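Local coordinates for putative vitamin-B12 independent methionine synthase family protein (Listeria monocytogenes, PDB 1YPX), which is thought to be a zinc-dependent, cobalamin-independent methionine synthase-type methyltransferase with a TIM-barrel-like fold, at residues Ile294-Ile299 with Ala314-Ala319; Tyr183-Asp188 with Val233-Ile238; Thr44-Ile49 with Ile61-Phe66. One frame throughout, in Å; residues are numbered along the deposited sequence.

Contact 1: residues Ile294-Ile299 with Ala314-Ala319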
loop_
_atom_site.group_PDB
_atom_site.type_symbol
_atom_site.label_atom_id
_atom_site.label_comp_id
_atom_site.label_asym_id
_atom_site.label_seq_id
_atom_site.Cartn_x
_atom_site.Cartn_y
_atom_site.Cartn_z
ATOM N N ILE A 294 12.088 7.061 -0.192
ATOM C CA ILE A 294 11.887 5.617 -0.097
ATOM C C ILE A 294 11.889 5.152 1.364
ATOM O O ILE A 294 12.864 5.304 2.098
ATOM C CB ILE A 294 12.970 4.812 -0.906
ATOM C CG1 ILE A 294 14.286 4.797 -0.163
ATOM C CG2 ILE A 294 13.180 5.398 -2.295
ATOM C CD1 ILE A 294 14.516 3.482 0.495
ATOM N N VAL A 295 10.767 4.605 1.792
ATOM C CA VAL A 295 10.651 4.120 3.147
ATOM C C VAL A 295 11.362 2.779 3.242
ATOM O O VAL A 295 11.195 1.916 2.375
ATOM C CB VAL A 295 9.172 3.973 3.512
ATOM C CG1 VAL A 295 9.010 3.609 4.982
ATOM C CG2 VAL A 295 8.456 5.269 3.171
ATOM N N LEU A 296 12.168 2.628 4.292
ATOM C CA LEU A 296 12.947 1.415 4.558
ATOM C C LEU A 296 12.242 0.575 5.625
ATOM O O LEU A 296 12.147 0.985 6.784
ATOM C CB LEU A 296 14.355 1.803 5.055
ATOM C CG LEU A 296 15.256 2.657 4.143
ATOM C CD1 LEU A 296 16.365 3.307 4.964
ATOM C CD2 LEU A 296 15.842 1.788 3.042
ATOM N N GLY A 297 11.748 -0.595 5.237
ATOM C CA GLY A 297 11.054 -1.449 6.184
ATOM C C GLY A 297 12.034 -2.328 6.918
ATOM O O GLY A 297 12.148 -3.522 6.630
ATOM N N LEU A 298 12.742 -1.737 7.877
ATOM C CA LEU A 298 13.751 -2.456 8.653
ATOM C C LEU A 298 13.240 -3.075 9.946
ATOM O O LEU A 298 14.001 -3.738 10.645
ATOM C CB LEU A 298 14.911 -1.515 8.980
ATOM C CG LEU A 298 15.390 -0.651 7.813
ATOM C CD1 LEU A 298 16.594 0.180 8.243
ATOM C CD2 LEU A 298 15.745 -1.543 6.640
ATOM N N ILE A 299 11.969 -2.860 10.274
ATOM C CA ILE A 299 11.411 -3.420 11.511
ATOM C C ILE A 299 10.579 -4.678 11.238
ATOM O O ILE A 299 9.528 -4.604 10.598
ATOM C CB ILE A 299 10.531 -2.366 12.278
ATOM C CG1 ILE A 299 11.408 -1.352 13.038
ATOM C CG2 ILE A 299 9.663 -3.060 13.323
ATOM C CD1 ILE A 299 12.412 -0.586 12.197
ATOM N N ALA A 314 22.683 1.447 11.560
ATOM C CA ALA A 314 23.786 1.244 10.633
ATOM C C ALA A 314 23.198 1.097 9.235
ATOM O O ALA A 314 23.616 1.780 8.294
ATOM C CB ALA A 314 24.578 -0.011 11.011
ATOM N N ARG A 315 22.216 0.202 9.125
ATOM C CA ARG A 315 21.518 -0.089 7.878
ATOM C C ARG A 315 20.982 1.184 7.215
ATOM O O ARG A 315 21.140 1.382 6.003
ATOM C CB ARG A 315 20.375 -1.072 8.152
ATOM C CG ARG A 315 20.306 -2.249 7.191
ATOM C CD ARG A 315 20.358 -3.582 7.941
ATOM N NE ARG A 315 21.584 -4.333 7.661
ATOM C CZ ARG A 315 21.894 -4.866 6.477
ATOM N NH1 ARG A 315 21.065 -4.737 5.445
ATOM N NH2 ARG A 315 23.037 -5.527 6.323
ATOM N N ILE A 316 20.341 2.043 8.003
ATOM C CA ILE A 316 19.827 3.302 7.467
ATOM C C ILE A 316 21.052 4.116 7.045
ATOM O O ILE A 316 21.137 4.581 5.912
ATOM C CB ILE A 316 19.018 4.083 8.531
ATOM C CG1 ILE A 316 17.806 3.257 8.959
ATOM C CG2 ILE A 316 18.556 5.419 7.968
ATOM C CD1 ILE A 316 17.232 3.675 10.288
ATOM N N GLU A 317 21.999 4.265 7.969
ATOM C CA GLU A 317 23.242 4.981 7.716
ATOM C C GLU A 317 23.817 4.581 6.361
ATOM O O GLU A 317 24.196 5.429 5.559
ATOM C CB GLU A 317 24.245 4.670 8.837
ATOM C CG GLU A 317 25.728 4.992 8.549
ATOM C CD GLU A 317 26.510 3.795 7.987
ATOM O OE1 GLU A 317 26.412 2.678 8.564
ATOM O OE2 GLU A 317 27.235 3.979 6.974
ATOM N N GLU A 318 23.870 3.282 6.103
ATOM C CA GLU A 318 24.405 2.795 4.841
ATOM C C GLU A 318 23.579 3.371 3.697
ATOM O O GLU A 318 24.126 3.811 2.689
ATOM C CB GLU A 318 24.343 1.270 4.820
ATOM C CG GLU A 318 25.097 0.611 3.681
ATOM C CD GLU A 318 24.939 -0.890 3.716
ATOM O OE1 GLU A 318 25.755 -1.608 3.090
ATOM O OE2 GLU A 318 23.978 -1.348 4.378
ATOM N N ALA A 319 22.258 3.372 3.867
ATOM C CA ALA A 319 21.354 3.891 2.853
ATOM C C ALA A 319 21.584 5.382 2.610
ATOM O O ALA A 319 21.536 5.853 1.467
ATOM C CB ALA A 319 19.917 3.644 3.268
#
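Leu298 CD1 sits 3.4 Å from Ile316 CG1, and this methyl is the chief strand-side probe into the helix. The same atom also lies 4.0 Å from Arg315 CB, so it fits between two consecutive helix residues. Leu296 meets the next part of the helix surface: its CD1 packs 4.0 Å from Ala319 CB and 4.2 Å from Ile316 CG1. Ile316 is thus shared by both leucines, while Arg315 and Ala319 flank it, one against each leucine. The interface is purely apolar. Both leucines hold CG beside the backbone N and opposite the carbonyl carbon (chi1 -60° in Leu296, -45° in Leu298), which carries their CD1 methyls across to the helix. Arg315 contributes only the root of its side chain here; the chain bends away from the strand and touches Arg277 and Phe281.

Further out, the strand is fixed by its neighbours. Val295 and Gly297 form backbone hydrogen bonds with strand 268-272, and Ile294 and Leu296 do so with Arg329 of strand 328-332. Between the two leucines, Gly297 centres an inverse gamma turn, closed by a weak bond from Leu298 N to Leu296 O. On the helix side, Ile316 also touches Ile364 of helix 347-364, the next helix along the barrel wall. The local axes pass 10.4 Å apart and run nearly antiparallel, at 158°. Because strand 293-299 is followed by helix 310-322 and then by the adjacent parallel strand 328-332, this is the strand-to-helix packing of a beta-alpha-beta crossover in a TIM-like barrel.

Contact 2: residues Tyr183-Asp188 with Val233-Ile238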
loop_
_atom_site.group_PDB
_atom_site.type_symbol
_atom_site.label_atom_id
_atom_site.label_comp_id
_atom_site.label_asym_id
_atom_site.label_seq_id
_atom_site.Cartn_x
_atom_site.Cartn_y
_atom_site.Cartn_z
ATOM N N TYR A 183 -3.396 10.897 0.820
ATOM C CA TYR A 183 -2.342 9.905 0.999
ATOM C C TYR A 183 -2.889 8.522 0.592
ATOM O O TYR A 183 -3.574 7.847 1.379
ATOM C CB TYR A 183 -1.878 9.924 2.465
ATOM C CG TYR A 183 -0.609 9.156 2.778
ATOM C CD1 TYR A 183 -0.086 9.139 4.068
ATOM C CD2 TYR A 183 0.015 8.376 1.818
ATOM C CE1 TYR A 183 1.021 8.350 4.394
ATOM C CE2 TYR A 183 1.118 7.584 2.130
ATOM C CZ TYR A 183 1.614 7.569 3.420
ATOM O OH TYR A 183 2.668 6.744 3.748
ATOM N N LEU A 184 -2.584 8.135 -0.649
ATOM C CA LEU A 184 -3.004 6.860 -1.232
ATOM C C LEU A 184 -1.800 5.957 -1.518
ATOM O O LEU A 184 -0.784 6.404 -2.047
ATOM C CB LEU A 184 -3.762 7.089 -2.551
ATOM C CG LEU A 184 -4.576 5.879 -3.056
ATOM C CD1 LEU A 184 -5.789 5.695 -2.143
ATOM C CD2 LEU A 184 -5.036 6.086 -4.502
ATOM N N GLN A 185 -1.934 4.678 -1.193
ATOM C CA GLN A 185 -0.863 3.725 -1.394
ATOM C C GLN A 185 -1.258 2.522 -2.259
ATOM O O GLN A 185 -2.296 1.880 -2.040
ATOM C CB GLN A 185 -0.349 3.248 -0.037
ATOM C CG GLN A 185 0.559 2.039 -0.124
ATOM C CD GLN A 185 1.508 1.953 1.044
ATOM O OE1 GLN A 185 2.264 2.888 1.303
ATOM N NE2 GLN A 185 1.476 0.831 1.757
ATOM N N LEU A 186 -0.413 2.227 -3.241
ATOM C CA LEU A 186 -0.624 1.109 -4.156
ATOM C C LEU A 186 0.179 -0.099 -3.679
ATOM O O LEU A 186 1.406 -0.054 -3.623
ATOM C CB LEU A 186 -0.181 1.507 -5.567
ATOM C CG LEU A 186 -1.197 2.144 -6.548
ATOM C CD1 LEU A 186 -2.314 2.879 -5.809
ATOM C CD2 LEU A 186 -0.464 3.096 -7.482
ATOM N N ASP A 187 -0.519 -1.170 -3.318
ATOM C CA ASP A 187 0.150 -2.379 -2.870
ATOM C C ASP A 187 0.397 -3.251 -4.089
ATOM O O ASP A 187 -0.529 -3.764 -4.705
ATOM C CB ASP A 187 -0.694 -3.095 -1.813
ATOM C CG ASP A 187 -0.544 -2.462 -0.436
ATOM O OD1 ASP A 187 -0.211 -1.254 -0.362
ATOM O OD2 ASP A 187 -0.762 -3.159 0.583
ATOM N N ASP A 188 1.660 -3.386 -4.456
ATOM C CA ASP A 188 1.979 -4.165 -5.620
ATOM C C ASP A 188 2.943 -5.281 -5.308
ATOM O O ASP A 188 4.129 -5.043 -5.110
ATOM C CB ASP A 188 2.561 -3.262 -6.693
ATOM C CG ASP A 188 2.424 -3.858 -8.053
ATOM O OD1 ASP A 188 2.439 -3.111 -9.050
ATOM O OD2 ASP A 188 2.293 -5.090 -8.120
ATOM N N VAL A 233 -0.478 12.533 -2.121
ATOM C CA VAL A 233 0.726 11.705 -2.127
ATOM C C VAL A 233 0.338 10.279 -2.538
ATOM O O VAL A 233 -0.660 9.728 -2.072
ATOM C CB VAL A 233 1.393 11.699 -0.712
ATOM C CG1 VAL A 233 2.651 10.837 -0.713
ATOM C CG2 VAL A 233 1.734 13.118 -0.282
ATOM N N ILE A 234 1.109 9.692 -3.442
ATOM C CA ILE A 234 0.829 8.333 -3.858
ATOM C C ILE A 234 2.061 7.474 -3.689
ATOM O O ILE A 234 2.986 7.520 -4.494
ATOM C CB ILE A 234 0.342 8.255 -5.308
ATOM C CG1 ILE A 234 -1.056 8.903 -5.399
ATOM C CG2 ILE A 234 0.332 6.785 -5.770
ATOM C CD1 ILE A 234 -1.821 8.669 -6.717
ATOM N N THR A 235 2.076 6.703 -2.614
ATOM C CA THR A 235 3.195 5.834 -2.321
ATOM C C THR A 235 2.918 4.445 -2.852
ATOM O O THR A 235 1.763 4.058 -3.085
ATOM C CB THR A 235 3.436 5.717 -0.801
ATOM O OG1 THR A 235 2.226 5.287 -0.141
ATOM C CG2 THR A 235 3.911 7.046 -0.242
HETATM N N MSE A 236 3.987 3.683 -3.015
HETATM C CA MSE A 236 3.865 2.332 -3.521
HETATM C C MSE A 236 4.520 1.310 -2.622
HETATM O O MSE A 236 5.690 1.431 -2.298
HETATM C CB MSE A 236 4.505 2.241 -4.901
HETATM C CG MSE A 236 4.347 0.890 -5.566
HETATM SE SE MSE A 236 3.791 1.071 -7.416
HETATM C CE MSE A 236 5.273 0.151 -8.285
ATOM N N HIS A 237 3.763 0.307 -2.207
ATOM C CA HIS A 237 4.342 -0.749 -1.396
ATOM C C HIS A 237 4.686 -1.931 -2.313
ATOM O O HIS A 237 3.784 -2.598 -2.832
ATOM C CB HIS A 237 3.372 -1.191 -0.294
ATOM C CG HIS A 237 3.854 -2.366 0.502
ATOM N ND1 HIS A 237 5.143 -2.469 0.990
ATOM C CD2 HIS A 237 3.218 -3.497 0.891
ATOM C CE1 HIS A 237 5.278 -3.610 1.640
ATOM N NE2 HIS A 237 4.124 -4.253 1.594
ATOM N N ILE A 238 5.991 -2.145 -2.534
ATOM C CA ILE A 238 6.513 -3.256 -3.356
ATOM C C ILE A 238 6.710 -4.406 -2.383
ATOM O O ILE A 238 7.755 -4.506 -1.744
ATOM C CB ILE A 238 7.924 -2.975 -3.960
ATOM C CG1 ILE A 238 7.954 -1.631 -4.693
ATOM C CG2 ILE A 238 8.300 -4.092 -4.936
ATOM C CD1 ILE A 238 7.051 -1.575 -5.900
#
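The Tyr183 ring turns an edge to Thr235, whose OG1 lies in the ring plane 3.4 Å from Tyr183 CE2. The His237 ring likewise receives Asp187 at an edge, with Asp187 OD2 4.0 Å from His237 CD2 and the carboxylate plane inclined 68° to the ring. Gln185 NE2 approaches the same histidine obliquely, 3.4 Å from His237 CB. These groups lie on one face of two adjacent parallel strands of the TIM-like barrel, paired in register from Tyr183 with Val233 to Asp187 with His237. Five backbone hydrogen bonds alternate between the strands; the one from Leu184 N to Val233 O measures 2.9 Å. The face with Leu184, Leu186, Ile234 and Met236 is mainly apolar: Leu186 CD2 meets Ile234 CG2 at 4.1 Å, and selenomethionine Met236 bends its chain beside Leu186.

Outside partners fix the polar ends. Tyr183 OH bonds to Asp10 and Lys134, and His237 ND1 to the carbonyl of Phe270. His237 may belong, with Cys239 and Cys334, to a metal site like the zinc site expected in this family, although no metal is modelled.

Between the rings, the threonine hydroxyl is aimed by its torsion: OG1 lies between the backbone N and the carbonyl carbon (chi1 55°). Thr235 OG1 donates to Gln185 OE1 at 2.8 Å, meeting a lone pair in the amide plane at a C=O...O angle of 122°, while Lys134 NZ is a second partner of that oxygen.

Contact 3: residues Thr44-Ile49 with Ile61-Phe66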
loop_
_atom_site.group_PDB
_atom_site.type_symbol
_atom_site.label_atom_id
_atom_site.label_comp_id
_atom_site.label_asym_id
_atom_site.label_seq_id
_atom_site.Cartn_x
_atom_site.Cartn_y
_atom_site.Cartn_z
ATOM N N THR A 44 -16.728 0.120 15.019
ATOM C CA THR A 44 -16.284 0.220 16.406
ATOM C C THR A 44 -14.825 -0.209 16.468
ATOM O O THR A 44 -13.975 0.477 17.044
ATOM C CB THR A 44 -17.124 -0.722 17.306
ATOM O OG1 THR A 44 -18.515 -0.438 17.115
ATOM C CG2 THR A 44 -16.764 -0.546 18.779
ATOM N N GLU A 45 -14.536 -1.351 15.861
ATOM C CA GLU A 45 -13.181 -1.874 15.852
ATOM C C GLU A 45 -12.203 -0.921 15.193
ATOM O O GLU A 45 -11.166 -0.614 15.773
ATOM C CB GLU A 45 -13.149 -3.231 15.155
ATOM C CG GLU A 45 -13.899 -4.291 15.937
ATOM C CD GLU A 45 -13.561 -4.265 17.419
ATOM O OE1 GLU A 45 -12.424 -4.656 17.778
ATOM O OE2 GLU A 45 -14.428 -3.836 18.226
ATOM N N ILE A 46 -12.535 -0.461 13.987
ATOM C CA ILE A 46 -11.678 0.468 13.262
ATOM C C ILE A 46 -11.400 1.660 14.170
ATOM O O ILE A 46 -10.245 2.033 14.380
ATOM C CB ILE A 46 -12.342 0.939 11.927
ATOM C CG1 ILE A 46 -12.432 -0.233 10.957
ATOM C CG2 ILE A 46 -11.532 2.050 11.273
ATOM C CD1 ILE A 46 -12.949 0.129 9.590
ATOM N N LYS A 47 -12.460 2.238 14.730
ATOM C CA LYS A 47 -12.306 3.381 15.630
ATOM C C LYS A 47 -11.279 3.082 16.726
ATOM O O LYS A 47 -10.438 3.922 17.066
ATOM C CB LYS A 47 -13.647 3.765 16.272
ATOM C CG LYS A 47 -14.521 4.659 15.406
ATOM C CD LYS A 47 -15.519 5.443 16.244
ATOM C CE LYS A 47 -16.419 6.334 15.385
ATOM N NZ LYS A 47 -17.399 5.556 14.573
ATOM N N TYR A 48 -11.346 1.876 17.273
ATOM C CA TYR A 48 -10.413 1.481 18.310
ATOM C C TYR A 48 -8.959 1.490 17.813
ATOM O O TYR A 48 -8.066 1.968 18.519
ATOM C CB TYR A 48 -10.804 0.103 18.860
ATOM C CG TYR A 48 -9.752 -0.491 19.752
ATOM C CD1 TYR A 48 -8.949 -1.539 19.296
ATOM C CD2 TYR A 48 -9.498 0.040 21.019
ATOM C CE1 TYR A 48 -7.915 -2.042 20.066
ATOM C CE2 TYR A 48 -8.462 -0.461 21.803
ATOM C CZ TYR A 48 -7.672 -1.502 21.312
ATOM O OH TYR A 48 -6.626 -1.993 22.055
ATOM N N ILE A 49 -8.717 0.976 16.607
ATOM C CA ILE A 49 -7.351 0.961 16.056
ATOM C C ILE A 49 -6.898 2.356 15.596
ATOM O O ILE A 49 -5.698 2.636 15.524
ATOM C CB ILE A 49 -7.183 -0.055 14.853
ATOM C CG1 ILE A 49 -7.988 0.404 13.630
ATOM C CG2 ILE A 49 -7.612 -1.461 15.286
ATOM C CD1 ILE A 49 -7.756 -0.446 12.387
ATOM N N ILE A 61 -2.712 7.352 9.601
ATOM C CA ILE A 61 -3.630 6.386 10.204
ATOM C C ILE A 61 -4.458 5.650 9.132
ATOM O O ILE A 61 -4.927 6.259 8.164
ATOM C CB ILE A 61 -4.589 7.107 11.248
ATOM C CG1 ILE A 61 -3.851 7.423 12.565
ATOM C CG2 ILE A 61 -5.738 6.209 11.626
ATOM C CD1 ILE A 61 -2.771 8.520 12.506
ATOM N N THR A 62 -4.618 4.337 9.302
ATOM C CA THR A 62 -5.383 3.509 8.357
ATOM C C THR A 62 -6.574 2.846 9.040
ATOM O O THR A 62 -6.853 3.103 10.204
ATOM C CB THR A 62 -4.514 2.369 7.747
ATOM O OG1 THR A 62 -4.109 1.463 8.783
ATOM C CG2 THR A 62 -3.277 2.936 7.056
ATOM N N ASP A 63 -7.281 1.993 8.317
ATOM C CA ASP A 63 -8.391 1.312 8.940
ATOM C C ASP A 63 -7.975 -0.148 9.131
ATOM O O ASP A 63 -8.803 -1.033 9.345
ATOM C CB ASP A 63 -9.687 1.474 8.108
ATOM C CG ASP A 63 -9.714 0.627 6.843
ATOM O OD1 ASP A 63 -8.726 -0.084 6.539
ATOM O OD2 ASP A 63 -10.752 0.681 6.145
ATOM N N GLY A 64 -6.662 -0.363 9.061
ATOM C CA GLY A 64 -6.071 -1.680 9.237
ATOM C C GLY A 64 -6.573 -2.731 8.276
ATOM O O GLY A 64 -6.355 -3.926 8.484
ATOM N N GLU A 65 -7.239 -2.275 7.217
ATOM C CA GLU A 65 -7.812 -3.151 6.196
ATOM C C GLU A 65 -8.754 -4.157 6.808
ATOM O O GLU A 65 -8.983 -5.232 6.259
ATOM C CB GLU A 65 -6.705 -3.840 5.400
ATOM C CG GLU A 65 -5.988 -2.866 4.470
ATOM C CD GLU A 65 -4.790 -3.456 3.764
ATOM O OE1 GLU A 65 -4.906 -4.566 3.181
ATOM O OE2 GLU A 65 -3.727 -2.789 3.774
ATOM N N PHE A 66 -9.326 -3.752 7.941
ATOM C CA PHE A 66 -10.269 -4.552 8.721
ATOM C C PHE A 66 -11.507 -5.025 7.964
ATOM O O PHE A 66 -12.042 -6.089 8.268
ATOM C CB PHE A 66 -10.702 -3.753 9.952
ATOM C CG PHE A 66 -9.764 -3.884 11.113
ATOM C CD1 PHE A 66 -8.401 -4.059 10.904
ATOM C CD2 PHE A 66 -10.243 -3.861 12.418
ATOM C CE1 PHE A 66 -7.532 -4.214 11.974
ATOM C CE2 PHE A 66 -9.383 -4.015 13.497
ATOM C CZ PHE A 66 -8.022 -4.195 13.276
#
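Thr62 OG1, in the residue whose carbonyl faces Ile49, is gripped twice: it accepts from Gly64 N at 3.2 Å, forming an ST turn, and is hydrogen-bonded to the carbonyl oxygen of Gly13. Asp63 repeats the pattern one residue later. Its OD1 takes Glu65 N at 2.7 Å on the anti side of the carboxylate, 32° out of the plane, which makes an Asx turn. Together with the backbone bond from Phe66 N to Asp63 O, these bonds fix a type I' beta turn from Asp63 to Phe66, with positive phi at both Gly64 and Glu65.

The turn presents Phe66 to the helix. Ile49 CD1 stands over the centre of one ring face, 3.8 Å from the centroid and only 10° off the normal, the geometry of a CH-pi contact. Glu45 CB comes instead to the ring edge, 4.0 Å from Phe66 CD2. Its carboxylate is engaged elsewhere, with Thr18. Ile49 CD1 also reaches the turn backbone, lying 3.5 Å from Gly64 N.

Ile46 divides its branches between two residues. CG1, opposite the carbonyl carbon (chi1 -68°), slides past Phe66 CB at 4.0 Å, whereas CG2 lies 3.7 Å from Asp63 CB, the two side chains running alongside each other. Phe122 of helix 116-127 also packs on Ile46, and Ile21 of helix 19-30 on Phe66. Helix 35-56 is thereby joined to the loop that follows strand 60-61, at the C-terminal end of that strand, the end from which active-site loops rise in TIM-barrel folds.

In the fold
All three contacts are buried, but at different depths. The centre of contact 2 lies about 4 Å from the centre of the chain, those of contacts 3 and 1 about 15 and 18 Å. Contacts 1 and 2 draw on the same parallel sheet, with strand 268-272 separating 233-238 from 293-299; the loop of contact 3 leaves another strand of that sheet. Chemistry follows place. Between neighbouring strands, contact 2 is a ladder of backbone bonds with a polar face. Contact 1, on the barrel wall, joins strand to helix through aliphatic carbons alone. Contact 3 also meets its helix through apolar groups, while its two side-chain-to-backbone bonds shape the loop rather than span to residues 44-49.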